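Local structure of mnemiopsin 1 (Mnemiopsis leidyi, 5VP3) at residues A[84-88]-A[104-108]. The protein probably emits light when calcium binds its EF-hands, as a calcium-regulated photoprotein of a ctenophore, and is itself sensitive to light. Residues are numbered along the deposited sequence; the frame is centred on the assembly and turned at random.
Sequences FFFHK and ANRVF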
ATOM      1  N   PHE A  84       5.868   4.367  -2.264  1.00 24.09           N
ATOM      2  CA  PHE A  84       4.515   3.907  -2.535  1.00 29.17           C
ATOM      3  C   PHE A  84       3.524   5.051  -2.418  1.00 20.45           C
ATOM      4  O   PHE A  84       2.724   5.285  -3.333  1.00 27.12           O
ATOM      5  CB  PHE A  84       4.147   2.771  -1.578  1.00 25.10           C
ATOM      6  CG  PHE A  84       2.848   2.076  -1.926  1.00 25.31           C
ATOM      7  CD1 PHE A  84       2.777   1.210  -2.991  1.00 27.75           C
ATOM      8  CD2 PHE A  84       1.723   2.272  -1.152  1.00 24.44           C
ATOM      9  CE1 PHE A  84       1.607   0.553  -3.283  1.00 32.18           C
ATOM     10  CE2 PHE A  84       0.536   1.624  -1.427  1.00 24.05           C
ATOM     11  CZ  PHE A  84       0.461   0.766  -2.494  1.00 26.18           C
ATOM     12  N   PHE A  85       3.574   5.809  -1.326  1.00 23.68           N
ATOM     13  CA  PHE A  85       2.524   6.809  -1.160  1.00 23.21           C
ATOM     14  C   PHE A  85       2.772   8.043  -2.017  1.00 30.17           C
ATOM     15  O   PHE A  85       1.817   8.651  -2.505  1.00 25.27           O
ATOM     16  CB  PHE A  85       2.320   7.125   0.332  1.00 24.29           C
ATOM     17  CG  PHE A  85       1.477   6.087   1.010  1.00 31.35           C
ATOM     18  CD1 PHE A  85       0.099   6.172   0.945  1.00 31.01           C
ATOM     19  CD2 PHE A  85       2.054   4.979   1.595  1.00 28.12           C
ATOM     20  CE1 PHE A  85      -0.700   5.203   1.510  1.00 37.24           C
ATOM     21  CE2 PHE A  85       1.263   3.999   2.180  1.00 31.52           C
ATOM     22  CZ  PHE A  85      -0.129   4.113   2.116  1.00 38.80           C
ATOM     23  N   PHE A  86       4.024   8.369  -2.310  1.00 27.50           N
ATOM     24  CA  PHE A  86       4.298   9.381  -3.328  1.00 28.77           C
ATOM     25  C   PHE A  86       3.651   9.008  -4.654  1.00 30.62           C
ATOM     26  O   PHE A  86       3.064   9.855  -5.341  1.00 28.80           O
ATOM     27  CB  PHE A  86       5.814   9.530  -3.497  1.00 27.96           C
ATOM     28  CG  PHE A  86       6.232  10.642  -4.404  1.00 35.90           C
ATOM     29  CD1 PHE A  86       5.666  11.905  -4.303  1.00 31.94           C
ATOM     30  CD2 PHE A  86       7.257  10.434  -5.329  1.00 39.53           C
ATOM     31  CE1 PHE A  86       6.087  12.933  -5.135  1.00 40.76           C
ATOM     32  CE2 PHE A  86       7.689  11.447  -6.149  1.00 41.55           C
ATOM     33  CZ  PHE A  86       7.095  12.700  -6.067  1.00 37.11           C
ATOM     34  N   HIS A  87       3.772   7.753  -5.055  1.00 21.95           N
ATOM     35  CA  HIS A  87       3.166   7.360  -6.317  1.00 27.22           C
ATOM     36  C   HIS A  87       1.651   7.207  -6.211  1.00 31.01           C
ATOM     37  O   HIS A  87       0.964   7.222  -7.248  1.00 24.65           O
ATOM     38  CB  HIS A  87       3.827   6.080  -6.808  1.00 24.81           C
ATOM     39  CG  HIS A  87       5.147   6.316  -7.461  1.00 29.36           C
ATOM     40  ND1 HIS A  87       5.352   6.118  -8.809  1.00 29.08           N
ATOM     41  CD2 HIS A  87       6.324   6.765  -6.960  1.00 29.64           C
ATOM     42  CE1 HIS A  87       6.604   6.428  -9.108  1.00 30.38           C
ATOM     43  NE2 HIS A  87       7.216   6.811  -8.002  1.00 31.86           N
ATOM     44  N   LYS A  88       1.119   7.086  -4.981  1.00 25.10           N
ATOM     45  CA  LYS A  88      -0.317   7.185  -4.722  1.00 23.20           C
ATOM     46  C   LYS A  88      -0.801   8.617  -4.650  1.00 29.22           C
ATOM     47  O   LYS A  88      -1.969   8.817  -4.350  1.00 22.45           O
ATOM     48  CB  LYS A  88      -0.696   6.522  -3.389  1.00 30.87           C
ATOM     49  CG  LYS A  88      -0.703   4.975  -3.365  1.00 28.60           C
ATOM     50  CD  LYS A  88      -2.029   4.403  -3.735  1.00 43.91           C
ATOM     51  CE  LYS A  88      -2.334   3.149  -2.923  1.00 42.27           C
ATOM     52  NZ  LYS A  88      -3.249   2.263  -3.662  1.00 46.94           N
ATOM     53  N   ALA A 104      -6.507   9.429  -7.369  1.00 20.74           N
ATOM     54  CA  ALA A 104      -5.093   9.110  -7.158  1.00 27.45           C
ATOM     55  C   ALA A 104      -4.890   7.600  -7.114  1.00 29.33           C
ATOM     56  O   ALA A 104      -3.945   7.074  -7.713  1.00 27.87           O
ATOM     57  CB  ALA A 104      -4.597   9.757  -5.863  1.00 22.92           C
ATOM     58  N   ASN A 105      -5.820   6.874  -6.470  1.00 28.40           N
ATOM     59  CA  ASN A 105      -5.711   5.422  -6.406  1.00 20.83           C
ATOM     60  C   ASN A 105      -5.887   4.777  -7.758  1.00 22.17           C
ATOM     61  O   ASN A 105      -5.191   3.813  -8.074  1.00 29.50           O
ATOM     62  CB  ASN A 105      -6.721   4.864  -5.431  1.00 26.96           C
ATOM     63  CG  ASN A 105      -6.162   4.793  -4.048  1.00 31.69           C
ATOM     64  OD1 ASN A 105      -5.506   3.820  -3.677  1.00 32.09           O
ATOM     65  ND2 ASN A 105      -6.399   5.826  -3.270  1.00 33.80           N
ATOM     66  N   ARG A 106      -6.794   5.288  -8.578  1.00 25.68           N
ATOM     67  CA  ARG A 106      -7.046   4.637  -9.851  1.00 24.71           C
ATOM     68  C   ARG A 106      -5.947   4.947 -10.866  1.00 24.05           C
ATOM     69  O   ARG A 106      -5.645   4.104 -11.695  1.00 30.17           O
ATOM     70  CB  ARG A 106      -8.429   5.042 -10.379  1.00 29.63           C
ATOM     71  CG  ARG A 106      -9.580   4.410  -9.584  1.00 30.37           C
ATOM     72  CD  ARG A 106      -9.750   2.933  -9.903  1.00 43.51           C
ATOM     73  NE  ARG A 106      -9.033   2.054  -8.982  1.00 52.69           N
ATOM     74  CZ  ARG A 106      -8.661   0.800  -9.271  1.00 48.74           C
ATOM     75  NH1 ARG A 106      -8.028   0.080  -8.361  1.00 45.51           N
ATOM     76  NH2 ARG A 106      -8.899   0.261 -10.466  1.00 47.50           N
ATOM     77  N   VAL A 107      -5.318   6.121 -10.818  1.00 27.07           N
ATOM     78  CA  VAL A 107      -4.240   6.337 -11.773  1.00 24.26           C
ATOM     79  C   VAL A 107      -3.015   5.553 -11.354  1.00 29.56           C
ATOM     80  O   VAL A 107      -2.216   5.134 -12.203  1.00 27.01           O
ATOM     81  CB  VAL A 107      -3.922   7.830 -11.938  1.00 24.45           C
ATOM     82  CG1 VAL A 107      -3.458   8.451 -10.612  1.00 28.40           C
ATOM     83  CG2 VAL A 107      -2.871   8.051 -13.073  1.00 31.80           C
ATOM     84  N   PHE A 108      -2.819   5.362 -10.048  1.00 30.41           N
ATOM     85  CA  PHE A 108      -1.735   4.498  -9.598  1.00 29.03           C
ATOM     86  C   PHE A 108      -1.922   3.073 -10.124  1.00 27.65           C
ATOM     87  O   PHE A 108      -0.955   2.432 -10.566  1.00 25.20           O
ATOM     88  CB  PHE A 108      -1.656   4.507  -8.071  1.00 32.29           C
ATOM     89  CG  PHE A 108      -0.668   3.521  -7.524  1.00 29.42           C
ATOM     90  CD1 PHE A 108       0.679   3.824  -7.503  1.00 31.45           C
ATOM     91  CD2 PHE A 108      -1.074   2.277  -7.083  1.00 23.16           C
ATOM     92  CE1 PHE A 108       1.600   2.925  -7.042  1.00 31.46           C
ATOM     93  CE2 PHE A 108      -0.144   1.363  -6.589  1.00 29.24           C
ATOM     94  CZ  PHE A 108       1.183   1.701  -6.567  1.00 35.10           C
TER
HETATM   95  O   HOH W   1      -1.565   8.725  -7.868  1.00 21.51           O
HETATM   96  O   HOH W   2      -4.616   1.902  -6.038  1.00 37.77           O
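The ammonium group of Lys88 is held by three acceptors: OD1 of Asn105, a water and the backbone O of Trp190, at the end of helix 179-190. Its NZ donates to OD1 of Asn105 over 2.7 Å, meeting the C=O at 153° and somewhat out of the carbonyl plane. The water accepts from Lys88 NZ over 2.8 Å and donates to the backbone O of Asn105, so that one lysine holds the side chain directly and the main chain through the water. ND2 of Asn105 bonds to the O of Trp101, which probably fixes the orientation of the amide. Bends at chi2 and chi3 carry the lysine chain across the ring of Phe108, with CD over one face, 4.1 Å from CD2 of Phe108. With CG opposite its own backbone N (chi1 173°), Phe108 extends toward helix 71-87, where its CD1 lies 3.4 Å from the O of His87. Its CZ comes within 3.5 Å of CE1 of Phe84, the two ring planes steeply inclined at 77°. Replacing Phe108 with an alanine would probably open a gap between the helices and take from CD of Lys88 the ring face it lies on, and from CE1 of Phe84 one of its neighbours. Further along, CB of Ala104 sits 3.2 Å from the O of Lys88, and a second water bridges the O atoms of His87 and Ala104. Ile124 of helix 123-135 touches the side chains of Phe84 and Phe108. Helices 71-87 and 101-117 thus pack directly; with their loop, whose strand 96-97 pairs with 50-51, they form a helix-loop-helix consistent with the partner in an EF-hand pair.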